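Local coordinates for cytoplasmic export protein 1 (PDB 3VWA) that binds tRNA and, as part of the nuclear tRNA export machinery, may collect it from export receptors and may deliver aminoacylated tRNA to the translation machinery, at residues 11-16 against 38-43; 23-28 against 148-153; 52-57 against 167-172; 63-68 against 124-129; 75-80 against 85-90. All coordinates share one frame; numbering follows the deposited sequence.

Contact 1: 11-16 against 38-43; sequences FPYTIE and LPVTVF
With CG turned anti to its own carbonyl carbon (chi1 -52°), Tyr-13 sends its ring from strand 13-15 toward strand 39-45, where CD1 comes within 4.1 Å of Val-40 CG2. The methyl meets the ring obliquely, and the two side chains cross at about a right angle. Two residues farther on, Ile-15 repeats that torsion for CG1 (chi1 -56°), and CG1 lies 4.1 Å from Val-42 CG2. The end of that chain adds a second touch, because Ile-15 CD1 is also 4.1 Å from Val-42 CG1, so both branches of the valine are used.

No hydrogen bond joins the two segments. The two strands are both neighbours of strand 26-33, and the approach of Ile-15 CA to Val-42 CA, 7.2 Å, fits a sheet curled enough for the two strands flanking strand 26-33 to pack through their side chains. Beta-branched residues suit such a place: they are compatible with extended backbone and offer short, stiff apolar branches. This curl belongs to the beta-rich N-terminal lobe of the kinase-like domain. The backbone of Thr-14 is hydrogen-bonded to Thr-32, and that of Val-40 to Gly-31, both on strand 26-33. Beyond the contact, strand 85-89 closes the packing, its Val-87 touching Tyr-13 and Val-40, and its Phe-85 touching Ile-15 and Val-42.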
# COMPACT_ATOMS: atom_id res chain seq x y z
N PHE A 11 -4.75 28.50 19.71
CA PHE A 11 -4.38 27.10 19.90
C PHE A 11 -3.53 26.55 18.73
O PHE A 11 -3.90 26.65 17.58
CB PHE A 11 -5.61 26.22 20.16
CG PHE A 11 -5.30 24.82 20.71
CD1 PHE A 11 -5.81 23.69 20.07
CD2 PHE A 11 -4.55 24.64 21.88
CE1 PHE A 11 -5.56 22.41 20.57
CE2 PHE A 11 -4.29 23.36 22.38
CZ PHE A 11 -4.79 22.25 21.71
N PRO A 12 -2.37 25.97 19.04
CA PRO A 12 -1.44 25.52 17.98
C PRO A 12 -1.92 24.31 17.11
O PRO A 12 -1.22 23.93 16.18
CB PRO A 12 -0.17 25.13 18.76
CG PRO A 12 -0.38 25.56 20.17
CD PRO A 12 -1.85 25.75 20.40
N TYR A 13 -3.09 23.74 17.38
CA TYR A 13 -3.50 22.55 16.67
C TYR A 13 -4.94 22.68 16.26
O TYR A 13 -5.73 23.38 16.92
CB TYR A 13 -3.30 21.32 17.56
CG TYR A 13 -1.88 21.24 18.15
CD1 TYR A 13 -0.85 20.67 17.44
CD2 TYR A 13 -1.60 21.77 19.40
CE1 TYR A 13 0.45 20.61 17.97
CE2 TYR A 13 -0.33 21.71 19.94
CZ TYR A 13 0.69 21.14 19.22
OH TYR A 13 1.96 21.09 19.75
N THR A 14 -5.29 22.05 15.16
CA THR A 14 -6.72 21.91 14.88
C THR A 14 -7.16 20.53 15.36
O THR A 14 -6.38 19.59 15.35
CB THR A 14 -7.01 22.03 13.39
OG1 THR A 14 -6.31 20.99 12.71
CG2 THR A 14 -6.55 23.40 12.87
N ILE A 15 -8.41 20.39 15.75
CA ILE A 15 -8.89 19.13 16.30
C ILE A 15 -10.13 18.75 15.55
O ILE A 15 -11.06 19.57 15.37
CB ILE A 15 -9.23 19.23 17.80
CG1 ILE A 15 -8.04 19.73 18.61
CG2 ILE A 15 -9.74 17.89 18.37
CD1 ILE A 15 -8.44 20.23 19.99
N GLU A 16 -10.17 17.51 15.10
CA GLU A 16 -11.38 17.05 14.45
C GLU A 16 -12.51 16.94 15.46
O GLU A 16 -12.28 16.85 16.67
CB GLU A 16 -11.15 15.75 13.70
CG GLU A 16 -10.40 15.94 12.39
CD GLU A 16 -10.83 14.89 11.40
OE1 GLU A 16 -10.31 13.76 11.51
OE2 GLU A 16 -11.72 15.20 10.56
N LEU A 38 1.62 19.16 10.39
CA LEU A 38 2.00 17.82 10.92
C LEU A 38 0.80 17.11 11.60
O LEU A 38 0.30 17.62 12.58
CB LEU A 38 3.15 17.91 11.93
CG LEU A 38 3.56 16.51 12.43
CD1 LEU A 38 4.45 15.82 11.43
CD2 LEU A 38 4.32 16.58 13.76
N PRO A 39 0.38 15.91 11.10
CA PRO A 39 -0.68 15.10 11.74
C PRO A 39 -0.36 14.76 13.19
O PRO A 39 0.73 14.30 13.48
CB PRO A 39 -0.68 13.81 10.92
CG PRO A 39 -0.15 14.22 9.57
CD PRO A 39 0.94 15.21 9.93
N VAL A 40 -1.30 14.98 14.09
CA VAL A 40 -1.06 14.72 15.50
C VAL A 40 -2.27 14.04 16.09
O VAL A 40 -3.33 13.98 15.49
CB VAL A 40 -0.83 16.04 16.29
CG1 VAL A 40 0.38 16.82 15.74
CG2 VAL A 40 -2.09 16.92 16.24
N THR A 41 -2.12 13.54 17.29
CA THR A 41 -3.27 13.00 18.00
C THR A 41 -3.39 13.80 19.26
O THR A 41 -2.41 14.02 19.96
CB THR A 41 -3.05 11.52 18.37
OG1 THR A 41 -3.19 10.78 17.16
CG2 THR A 41 -4.10 11.01 19.37
N VAL A 42 -4.61 14.23 19.54
CA VAL A 42 -4.94 15.04 20.68
C VAL A 42 -5.77 14.21 21.68
O VAL A 42 -6.89 13.73 21.37
CB VAL A 42 -5.73 16.29 20.19
CG1 VAL A 42 -6.33 17.03 21.38
CG2 VAL A 42 -4.86 17.20 19.30
N PHE A 43 -5.22 14.02 22.87
CA PHE A 43 -5.95 13.38 23.95
C PHE A 43 -6.58 14.46 24.85
O PHE A 43 -5.89 15.31 25.46
CB PHE A 43 -5.05 12.47 24.78
CG PHE A 43 -4.60 11.24 24.06
CD1 PHE A 43 -5.40 10.06 24.07
CD2 PHE A 43 -3.35 11.20 23.42
CE1 PHE A 43 -4.92 8.90 23.42
CE2 PHE A 43 -2.92 10.06 22.78
CZ PHE A 43 -3.69 8.91 22.80

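Contact 2: 23-28 against 148-153; sequences TALWQC and GLELCS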
# COMPACT_ATOMS: atom_id res chain seq x y z
N THR A 23 -12.69 6.91 26.33
CA THR A 23 -12.45 6.08 27.50
C THR A 23 -13.05 6.87 28.65
O THR A 23 -13.55 7.96 28.44
CB THR A 23 -10.93 5.77 27.60
OG1 THR A 23 -10.69 4.54 26.92
CG2 THR A 23 -10.41 5.68 28.99
N ALA A 24 -13.07 6.31 29.85
CA ALA A 24 -13.63 7.05 30.96
C ALA A 24 -12.80 8.29 31.28
O ALA A 24 -13.33 9.24 31.87
CB ALA A 24 -13.74 6.16 32.19
N LEU A 25 -11.50 8.28 30.94
CA LEU A 25 -10.63 9.42 31.29
C LEU A 25 -10.24 10.39 30.15
O LEU A 25 -9.79 11.51 30.42
CB LEU A 25 -9.38 8.96 31.98
CG LEU A 25 -9.72 8.30 33.29
CD1 LEU A 25 -8.47 7.65 33.79
CD2 LEU A 25 -10.29 9.28 34.31
N TRP A 26 -10.39 9.94 28.91
CA TRP A 26 -9.88 10.64 27.74
C TRP A 26 -10.76 10.42 26.55
O TRP A 26 -11.30 9.31 26.34
CB TRP A 26 -8.47 10.14 27.35
CG TRP A 26 -7.49 10.31 28.46
CD1 TRP A 26 -7.14 9.39 29.45
CD2 TRP A 26 -6.69 11.49 28.77
NE1 TRP A 26 -6.23 9.94 30.32
CE2 TRP A 26 -5.92 11.17 29.96
CE3 TRP A 26 -6.56 12.76 28.20
CZ2 TRP A 26 -5.07 12.09 30.55
CZ3 TRP A 26 -5.68 13.66 28.78
CH2 TRP A 26 -4.96 13.32 29.93
N GLN A 27 -10.86 11.46 25.73
CA GLN A 27 -11.26 11.32 24.32
C GLN A 27 -10.03 11.42 23.43
O GLN A 27 -9.12 12.20 23.69
CB GLN A 27 -12.24 12.40 23.91
CG GLN A 27 -13.60 12.20 24.53
CD GLN A 27 -14.49 13.38 24.25
OE1 GLN A 27 -14.18 14.51 24.66
NE2 GLN A 27 -15.58 13.14 23.54
N CYS A 28 -10.01 10.64 22.37
CA CYS A 28 -8.85 10.65 21.50
C CYS A 28 -9.28 11.11 20.11
O CYS A 28 -10.13 10.49 19.47
CB CYS A 28 -8.20 9.27 21.50
SG CYS A 28 -7.00 8.97 20.19
N GLY A 148 -1.08 6.34 28.73
CA GLY A 148 -1.78 6.22 30.01
C GLY A 148 -0.88 6.24 31.22
O GLY A 148 -0.56 5.21 31.84
N LEU A 149 -0.59 7.46 31.62
CA LEU A 149 0.45 7.74 32.58
C LEU A 149 -0.20 8.23 33.90
O LEU A 149 0.47 8.75 34.80
CB LEU A 149 1.33 8.79 31.90
CG LEU A 149 2.74 8.45 31.38
CD1 LEU A 149 3.07 6.95 31.18
CD2 LEU A 149 3.09 9.30 30.17
N GLU A 150 -1.52 8.02 34.02
CA GLU A 150 -2.30 8.47 35.20
C GLU A 150 -1.72 8.08 36.56
O GLU A 150 -1.72 8.88 37.51
CB GLU A 150 -3.75 7.98 35.15
CG GLU A 150 -4.53 8.50 33.95
CD GLU A 150 -4.29 7.71 32.67
OE1 GLU A 150 -3.54 6.72 32.69
OE2 GLU A 150 -4.87 8.08 31.63
N LEU A 151 -1.22 6.85 36.65
CA LEU A 151 -0.74 6.31 37.92
C LEU A 151 0.79 6.33 37.99
O LEU A 151 1.38 5.98 38.99
CB LEU A 151 -1.25 4.87 38.07
CG LEU A 151 -2.75 4.69 38.36
CD1 LEU A 151 -3.01 3.22 38.64
CD2 LEU A 151 -3.16 5.51 39.57
N CYS A 152 1.43 6.72 36.90
CA CYS A 152 2.86 6.55 36.76
C CYS A 152 3.66 7.36 37.78
O CYS A 152 3.47 8.59 37.94
CB CYS A 152 3.28 6.97 35.36
SG CYS A 152 5.04 6.75 35.08
N SER A 153 4.55 6.67 38.45
CA SER A 153 5.50 7.29 39.41
C SER A 153 6.81 6.47 39.50
O SER A 153 6.89 5.28 39.12
CB SER A 153 4.85 7.45 40.80
OG SER A 153 3.70 6.62 40.96
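Trp-26 and Glu-150 join two parts of the kinase-like domain: the beta sheet of the N-terminal lobe, through strand 26-33, and the loop that follows strand 144-146, probably the counterpart of the start of a kinase activation segment. Their side chains run past one another in opposite directions, with the indole and carboxylate planes 60° apart. The carboxylate meets the ring at its edge: Trp-26 NE1 donates to Glu-150 OE2 at 2.7 Å. The bond is short but bent, with an angle of 144° at the hydrogen, and the oxygen lies somewhat off the indole plane. OE2 uses its anti lone pair, the one directed away from the other carboxylate oxygen. A bend at chi2 (82°) helps bring the carboxylate to the indole.

Leucine suits the adjoining position because Glu-150 presents a methylene there: Leu-25 CD1 packs on Glu-150 CG at 4.0 Å, the two chains crossing at a slant. All three residues are buried, and the indole N-H probably offsets part of the cost of burying the carboxylate. A phenylalanine in place of Trp-26 would probably leave OE2 without this donor and the carboxylate freer to turn. Glu-150 itself stands in a type I beta turn, closed by the hydrogen bond from Cys-152 N to Leu-149 O at 3.1 Å.

Contact 3: 52-57 against 167-172; sequences ESLILN and ARSYYN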
# COMPACT_ATOMS: atom_id res chain seq x y z
N GLU A 52 -9.22 14.32 38.70
CA GLU A 52 -8.31 15.43 38.48
C GLU A 52 -6.86 15.10 38.83
O GLU A 52 -5.96 15.44 38.09
CB GLU A 52 -8.79 16.65 39.27
CG GLU A 52 -8.98 17.90 38.41
CD GLU A 52 -8.12 19.02 38.94
OE1 GLU A 52 -7.67 18.91 40.09
OE2 GLU A 52 -7.85 19.97 38.20
N SER A 53 -6.61 14.41 39.93
CA SER A 53 -5.23 14.02 40.24
C SER A 53 -4.58 13.03 39.24
O SER A 53 -3.37 13.10 38.94
CB SER A 53 -5.16 13.43 41.63
OG SER A 53 -3.81 13.18 41.93
N LEU A 54 -5.39 12.11 38.76
CA LEU A 54 -4.98 11.13 37.75
C LEU A 54 -4.60 11.87 36.45
O LEU A 54 -3.50 11.68 35.91
CB LEU A 54 -6.16 10.16 37.54
CG LEU A 54 -6.21 8.85 38.37
CD1 LEU A 54 -5.30 8.78 39.59
CD2 LEU A 54 -7.62 8.45 38.74
N ILE A 55 -5.50 12.75 36.01
CA ILE A 55 -5.33 13.60 34.83
C ILE A 55 -4.07 14.46 34.90
O ILE A 55 -3.33 14.52 33.92
CB ILE A 55 -6.52 14.53 34.57
CG1 ILE A 55 -7.84 13.76 34.45
CG2 ILE A 55 -6.24 15.35 33.33
CD1 ILE A 55 -7.95 12.91 33.18
N LEU A 56 -3.83 15.09 36.05
CA LEU A 56 -2.65 15.98 36.29
C LEU A 56 -1.31 15.22 36.35
O LEU A 56 -0.29 15.68 35.84
CB LEU A 56 -2.84 16.81 37.59
CG LEU A 56 -3.53 18.20 37.57
CD1 LEU A 56 -4.03 18.67 36.19
CD2 LEU A 56 -4.61 18.31 38.65
N ASN A 57 -1.31 14.05 36.98
CA ASN A 57 -0.10 13.22 36.97
C ASN A 57 0.23 12.81 35.54
O ASN A 57 1.39 12.94 35.10
CB ASN A 57 -0.25 12.02 37.92
CG ASN A 57 1.03 11.19 38.02
OD1 ASN A 57 2.09 11.70 38.36
ND2 ASN A 57 0.93 9.91 37.70
N ALA A 167 -4.20 3.75 42.92
CA ALA A 167 -4.50 2.59 42.12
C ALA A 167 -5.96 2.12 42.27
O ALA A 167 -6.62 1.86 41.28
CB ALA A 167 -3.53 1.47 42.43
N ARG A 168 -6.44 2.07 43.52
CA ARG A 168 -7.85 1.82 43.80
C ARG A 168 -8.78 2.87 43.14
O ARG A 168 -9.74 2.52 42.46
CB ARG A 168 -8.09 1.73 45.31
N SER A 169 -8.48 4.15 43.29
CA SER A 169 -9.40 5.15 42.71
C SER A 169 -9.40 5.03 41.17
O SER A 169 -10.47 5.01 40.53
CB SER A 169 -9.06 6.57 43.21
OG SER A 169 -7.89 7.08 42.60
N TYR A 170 -8.21 4.89 40.58
CA TYR A 170 -8.06 4.69 39.13
C TYR A 170 -8.91 3.53 38.61
O TYR A 170 -9.74 3.69 37.73
CB TYR A 170 -6.58 4.50 38.77
CG TYR A 170 -6.39 4.11 37.33
CD1 TYR A 170 -6.36 5.08 36.32
CD2 TYR A 170 -6.28 2.77 36.96
CE1 TYR A 170 -6.21 4.72 34.99
CE2 TYR A 170 -6.13 2.39 35.62
CZ TYR A 170 -6.09 3.37 34.64
OH TYR A 170 -5.94 2.99 33.33
N TYR A 171 -8.72 2.35 39.18
CA TYR A 171 -9.48 1.16 38.79
C TYR A 171 -10.97 1.26 39.05
O TYR A 171 -11.76 0.72 38.29
CB TYR A 171 -8.86 -0.10 39.42
CG TYR A 171 -7.67 -0.54 38.62
CD1 TYR A 171 -7.83 -1.38 37.52
CD2 TYR A 171 -6.42 -0.05 38.91
CE1 TYR A 171 -6.74 -1.77 36.75
CE2 TYR A 171 -5.31 -0.42 38.15
CZ TYR A 171 -5.49 -1.28 37.08
OH TYR A 171 -4.41 -1.64 36.34
N ASN A 172 -11.36 1.98 40.10
CA ASN A 172 -12.77 2.28 40.37
C ASN A 172 -13.39 3.20 39.31
O ASN A 172 -14.55 3.01 38.91
CB ASN A 172 -12.95 2.89 41.76
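Two helices of the kinase-like domain meet here: helix 52-64, which by its place between strands 39-45 and 73-77 probably corresponds to the kinase helix C, and helix 160-174 farther along the chain. The contact rests on one leucine. Leu-54 points at the other helix, and its CD2 methyl settles against the backbone of Tyr-170, 3.8 Å from Tyr-170 CA. The same methyl is 4.1 Å from Tyr-170 CB, so it covers the root of the tyrosine, while Leu-54 CG lies at the edge of the ring, near its plane. Tyr-170 clears a place for it: with CG anti to the backbone N (chi1 173°), the ring swings alongside the leucine instead of standing in front of it. On the other flank, Leu-54 CD2 approaches Ser-169 OG to 4.1 Å.

A serine is tolerable beside a methyl because its hydroxyl is engaged within its own helix, hydrogen-bonded to Arg-166 O, and its small size lets the leucine come close. Leu-54 has a nearly eclipsed chi2 of 15°, so the exact positions of its methyls deserve some caution. Leu-151 of the loop 148-153 packs against the other methyl, CD1, as well. One turn along helix 52-64, Asn-57 ND2 bonds Glu-150 O and Cys-152 O, tying this helix to the same loop. Within helix 160-174, the next aromatic ring supports the first: Tyr-170 CD2 stands 3.4 Å above the plane of the Tyr-171 ring, offset toward its rim.

Contact 4: 63-68 against 124-129; sequences KILKIP and KNFVLG
Leu-65 and Phe-126 carry this contact, which in the kinase-like fold brings the loop between helix 52-64 and strand 73-77, probably the counterpart of the kinase helix C to strand 4 connection, against strand 126-127. The methyl Leu-65 CD2 presses on the far end of the ring, 3.4 Å from Phe-126 CZ, a tight fit, and 3.7 Å from Phe-126 CE1. The side chains run past each other in opposite directions, and the methyl meets the ring obliquely. Ile-67 adds a looser touch, its CD1 lying 4.4 Å from Phe-126 CE2. A long aromatic suits the gap: Leu-65 CA and Phe-126 CA stay 10.2 Å apart, and Phe-126 CG, anti to the carbonyl carbon (chi1 -65°), carries the ring across.

Further out, Leu-65 is the first residue to leave the helix, and the extended chain after it aims Leu-65 and Ile-67 at the ring while Lys-66 between them faces solvent. Cys-152 also packs on Leu-65, and Phe-122 of helix 106-122 on Ile-67. Strand 126-127 is held by backbone pairing of Val-127 with Ser-153. Beyond it Asp-187 takes two backbone donors, Leu-128 N on OD2 and Gly-129 N on OD1.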
# COMPACT_ATOMS: atom_id res chain seq x y z
N LYS A 63 4.95 15.27 30.07
CA LYS A 63 5.91 16.35 29.92
C LYS A 63 7.32 15.89 30.22
O LYS A 63 8.24 16.21 29.49
CB LYS A 63 5.56 17.57 30.80
CG LYS A 63 4.81 18.70 30.09
CD LYS A 63 4.87 20.01 30.90
CE LYS A 63 6.13 20.82 30.57
NZ LYS A 63 6.42 21.91 31.56
N ILE A 64 7.49 15.10 31.28
CA ILE A 64 8.85 14.80 31.75
C ILE A 64 9.45 13.47 31.30
O ILE A 64 10.67 13.30 31.34
CB ILE A 64 8.94 14.85 33.29
CG1 ILE A 64 7.88 13.93 33.92
CG2 ILE A 64 8.82 16.30 33.78
CD1 ILE A 64 8.21 13.54 35.33
N LEU A 65 8.61 12.50 30.93
CA LEU A 65 9.18 11.18 30.61
C LEU A 65 9.59 11.07 29.14
O LEU A 65 8.78 11.34 28.25
CB LEU A 65 8.23 10.05 30.99
CG LEU A 65 7.75 9.87 32.42
CD1 LEU A 65 6.88 8.62 32.47
CD2 LEU A 65 8.90 9.77 33.40
N LYS A 66 10.84 10.71 28.90
CA LYS A 66 11.39 10.59 27.55
C LYS A 66 11.71 9.13 27.34
O LYS A 66 12.87 8.69 27.49
CB LYS A 66 12.69 11.41 27.39
CG LYS A 66 12.51 12.78 26.75
CD LYS A 66 12.14 13.81 27.79
CE LYS A 66 11.85 15.16 27.15
NZ LYS A 66 10.71 15.80 27.85
N ILE A 67 10.68 8.36 27.03
CA ILE A 67 10.84 6.92 27.01
C ILE A 67 10.47 6.49 25.61
O ILE A 67 9.35 6.71 25.14
CB ILE A 67 9.98 6.25 28.11
CG1 ILE A 67 10.15 6.96 29.45
CG2 ILE A 67 10.26 4.74 28.21
CD1 ILE A 67 11.23 6.39 30.34
N PRO A 68 11.46 5.96 24.88
CA PRO A 68 11.15 5.38 23.60
C PRO A 68 10.12 4.27 23.86
O PRO A 68 10.32 3.40 24.74
CB PRO A 68 12.49 4.76 23.17
CG PRO A 68 13.54 5.48 23.98
CD PRO A 68 12.89 5.88 25.24
N LYS A 124 11.59 0.57 33.75
CA LYS A 124 11.72 -0.36 34.89
C LYS A 124 11.87 0.29 36.27
O LYS A 124 11.45 -0.31 37.27
CB LYS A 124 12.83 -1.39 34.66
CG LYS A 124 14.23 -0.82 34.67
CD LYS A 124 15.21 -1.97 34.55
CE LYS A 124 16.53 -1.53 33.93
NZ LYS A 124 17.35 -2.75 33.68
N ASN A 125 12.47 1.48 36.31
CA ASN A 125 12.54 2.33 37.51
C ASN A 125 11.19 2.96 37.88
O ASN A 125 11.07 3.53 38.98
CB ASN A 125 13.53 3.50 37.29
CG ASN A 125 14.97 3.03 37.08
OD1 ASN A 125 15.36 1.97 37.55
ND2 ASN A 125 15.74 3.81 36.34
N PHE A 126 10.21 2.88 36.99
CA PHE A 126 8.90 3.49 37.26
C PHE A 126 7.86 2.39 37.48
O PHE A 126 8.12 1.23 37.16
CB PHE A 126 8.44 4.40 36.11
CG PHE A 126 9.30 5.63 35.90
CD1 PHE A 126 9.09 6.78 36.65
CD2 PHE A 126 10.29 5.67 34.93
CE1 PHE A 126 9.85 7.93 36.45
CE2 PHE A 126 11.06 6.82 34.72
CZ PHE A 126 10.84 7.95 35.48
N VAL A 127 6.73 2.75 38.09
CA VAL A 127 5.54 1.91 38.07
C VAL A 127 4.62 2.52 37.05
O VAL A 127 4.52 3.76 36.96
CB VAL A 127 4.76 1.90 39.40
CG1 VAL A 127 3.73 0.76 39.42
CG2 VAL A 127 5.71 1.76 40.57
N LEU A 128 3.94 1.67 36.28
CA LEU A 128 3.05 2.17 35.23
C LEU A 128 1.66 2.05 35.76
O LEU A 128 0.96 3.04 35.86
CB LEU A 128 3.22 1.41 33.91
CG LEU A 128 2.91 2.09 32.56
CD1 LEU A 128 2.49 1.11 31.47
CD2 LEU A 128 1.93 3.28 32.62
N GLY A 129 1.27 0.81 36.08
CA GLY A 129 0.08 0.54 36.84
C GLY A 129 -1.21 0.46 36.09
O GLY A 129 -2.22 -0.07 36.61

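Contact 5: 75-80 against 85-90; sequences ETFDSD and FIVTER
Glu-75 and Val-87 form a hydrogen-bonded pair of an antiparallel beta hairpin, strands 73-77 and 85-89 of the kinase-like N-terminal lobe. Val-87 N donates to Glu-75 O at 2.9 Å, and Glu-75 N returns a bond to Val-87 O at 3.2 Å. The next pair repeats the pattern: Phe-77 N reaches Phe-85 O at 3.0 Å, and Phe-85 N reaches Phe-77 O at the same length. Between these pairs Thr-76 faces Ile-86 without backbone bonds, and Thr-76 CA lies 3.5 Å from Phe-85 O in a CA-H...O contact.

The side chain of Glu-75 leads away from the hairpin, and its OE2 is hydrogen-bonded to Tyr-13 OH. Thr-88 OG1 donates to Glu-89 O at 2.8 Å. On the face holding Glu-75, Phe-77, Phe-85 and Val-87, apolar groups interlock: Phe-77, its CG anti to the carbonyl carbon (chi1 -54°), brings CD2 within 3.9 Å of Phe-85 CB, and Val-87 CG2 sits in the plane of the Phe-77 ring, 3.9 Å from CE2 at its edge. Bulky aromatics suit a face covered by a third, Phe-11, edge-to-face with Phe-77.

The backbone of strand 85-89 alternates between two partners: Phe-85 and Val-87 serve strand 73-77, while Ile-86 and Thr-88 bond Phe-43 and Thr-41 of strand 39-45. Helix 52-64 covers the other face, with Val-59 and Lys-63 on Thr-76 and Ser-62 on Ile-86.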
# COMPACT_ATOMS: atom_id res chain seq x y z
N GLU A 75 3.20 18.39 23.07
CA GLU A 75 2.92 19.48 23.98
C GLU A 75 1.78 19.12 24.93
O GLU A 75 0.95 18.31 24.57
CB GLU A 75 2.52 20.72 23.15
CG GLU A 75 2.84 22.04 23.86
CD GLU A 75 2.43 23.27 23.07
OE1 GLU A 75 2.47 24.35 23.68
OE2 GLU A 75 2.06 23.16 21.87
N THR A 76 1.74 19.74 26.12
CA THR A 76 0.62 19.59 27.06
C THR A 76 -0.03 20.93 27.45
O THR A 76 0.63 22.00 27.37
CB THR A 76 1.03 18.84 28.33
OG1 THR A 76 1.96 19.63 29.10
CG2 THR A 76 1.67 17.50 27.99
N PHE A 77 -1.32 20.86 27.84
CA PHE A 77 -2.15 22.01 28.30
C PHE A 77 -3.01 21.58 29.49
O PHE A 77 -3.69 20.57 29.39
CB PHE A 77 -3.11 22.44 27.20
CG PHE A 77 -2.43 22.74 25.91
CD1 PHE A 77 -1.96 24.03 25.64
CD2 PHE A 77 -2.19 21.71 24.99
CE1 PHE A 77 -1.29 24.27 24.44
CE2 PHE A 77 -1.53 21.96 23.82
CZ PHE A 77 -1.09 23.23 23.53
N ASP A 78 -2.97 22.32 30.59
CA ASP A 78 -3.75 21.96 31.79
C ASP A 78 -4.37 23.15 32.55
O ASP A 78 -4.96 22.99 33.63
CB ASP A 78 -2.92 21.08 32.76
CG ASP A 78 -1.61 21.72 33.14
OD1 ASP A 78 -1.50 22.96 33.03
OD2 ASP A 78 -0.66 20.98 33.51
N SER A 79 -4.23 24.35 31.99
CA SER A 79 -4.82 25.56 32.59
C SER A 79 -6.34 25.50 32.71
O SER A 79 -6.92 25.86 33.72
CB SER A 79 -4.43 26.77 31.77
OG SER A 79 -3.03 26.91 31.91
N ASP A 80 -6.94 25.01 31.64
CA ASP A 80 -8.37 24.97 31.44
C ASP A 80 -8.78 23.48 31.46
O ASP A 80 -8.31 22.69 30.63
CB ASP A 80 -8.64 25.64 30.08
CG ASP A 80 -10.11 25.68 29.69
OD1 ASP A 80 -10.37 26.01 28.51
OD2 ASP A 80 -11.00 25.42 30.52
N PHE A 85 -5.24 18.87 27.53
CA PHE A 85 -4.77 18.04 26.43
C PHE A 85 -3.37 17.51 26.62
O PHE A 85 -2.53 18.12 27.28
CB PHE A 85 -4.73 18.80 25.11
CG PHE A 85 -6.04 19.45 24.71
CD1 PHE A 85 -7.19 18.67 24.49
CD2 PHE A 85 -6.11 20.84 24.47
CE1 PHE A 85 -8.39 19.26 24.07
CE2 PHE A 85 -7.33 21.43 24.06
CZ PHE A 85 -8.46 20.64 23.86
N ILE A 86 -3.16 16.34 26.02
CA ILE A 86 -1.84 15.82 25.71
C ILE A 86 -1.81 15.61 24.19
O ILE A 86 -2.62 14.83 23.60
CB ILE A 86 -1.55 14.50 26.45
CG1 ILE A 86 -1.68 14.67 27.98
CG2 ILE A 86 -0.18 13.96 26.04
CD1 ILE A 86 -1.66 13.36 28.78
N VAL A 87 -0.88 16.30 23.55
CA VAL A 87 -0.78 16.23 22.10
C VAL A 87 0.45 15.43 21.70
O VAL A 87 1.59 15.73 22.15
CB VAL A 87 -0.75 17.63 21.45
CG1 VAL A 87 -0.96 17.50 19.95
CG2 VAL A 87 -1.85 18.52 22.02
N THR A 88 0.23 14.39 20.88
CA THR A 88 1.34 13.42 20.58
C THR A 88 1.48 13.29 19.11
O THR A 88 0.64 13.82 18.37
CB THR A 88 1.04 11.99 21.10
OG1 THR A 88 -0.11 11.46 20.42
CG2 THR A 88 0.81 12.00 22.60
N GLU A 89 2.51 12.58 18.67
CA GLU A 89 2.55 12.16 17.25
C GLU A 89 1.24 11.40 16.90
O GLU A 89 0.54 10.88 17.76
CB GLU A 89 3.79 11.32 16.90
CG GLU A 89 5.09 11.66 17.62
CD GLU A 89 6.31 11.84 16.68
OE1 GLU A 89 7.11 10.89 16.46
OE2 GLU A 89 6.48 12.97 16.17
N ARG A 90 0.87 11.40 15.64
CA ARG A 90 -0.33 10.74 15.26
C ARG A 90 -0.18 9.27 15.64
O ARG A 90 0.76 8.59 15.21
CB ARG A 90 -0.53 10.85 13.76
CG ARG A 90 -1.85 10.24 13.30
CD ARG A 90 -3.07 10.88 13.98
NE ARG A 90 -3.44 12.17 13.40
CZ ARG A 90 -4.11 12.32 12.26
NH1 ARG A 90 -4.38 13.54 11.80
NH2 ARG A 90 -4.51 11.24 11.56

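In the fold
All five contacts lie in the kinase-like domain, on one side of the chain's centre and outside the two HEAT repeats, residues 381-419 and 494-530. Contacts 1 and 5 share a sheet, their centres about 9 Å apart, and touch where Val-40 O meets Arg-90 NE at 2.8 Å. Contact 2 reaches the same sheet; Trp-26 CH2 lies 3.5 Å from Ile-86 CD1 of contact 5. Its loop side leads on to contact 3, about 8 Å away between centres, and to contact 4, about 14 Å away. Contacts 3 and 4 both use helix 52-64 and are linked by Tyr-171 OH, 2.7 Å from Gly-129 O.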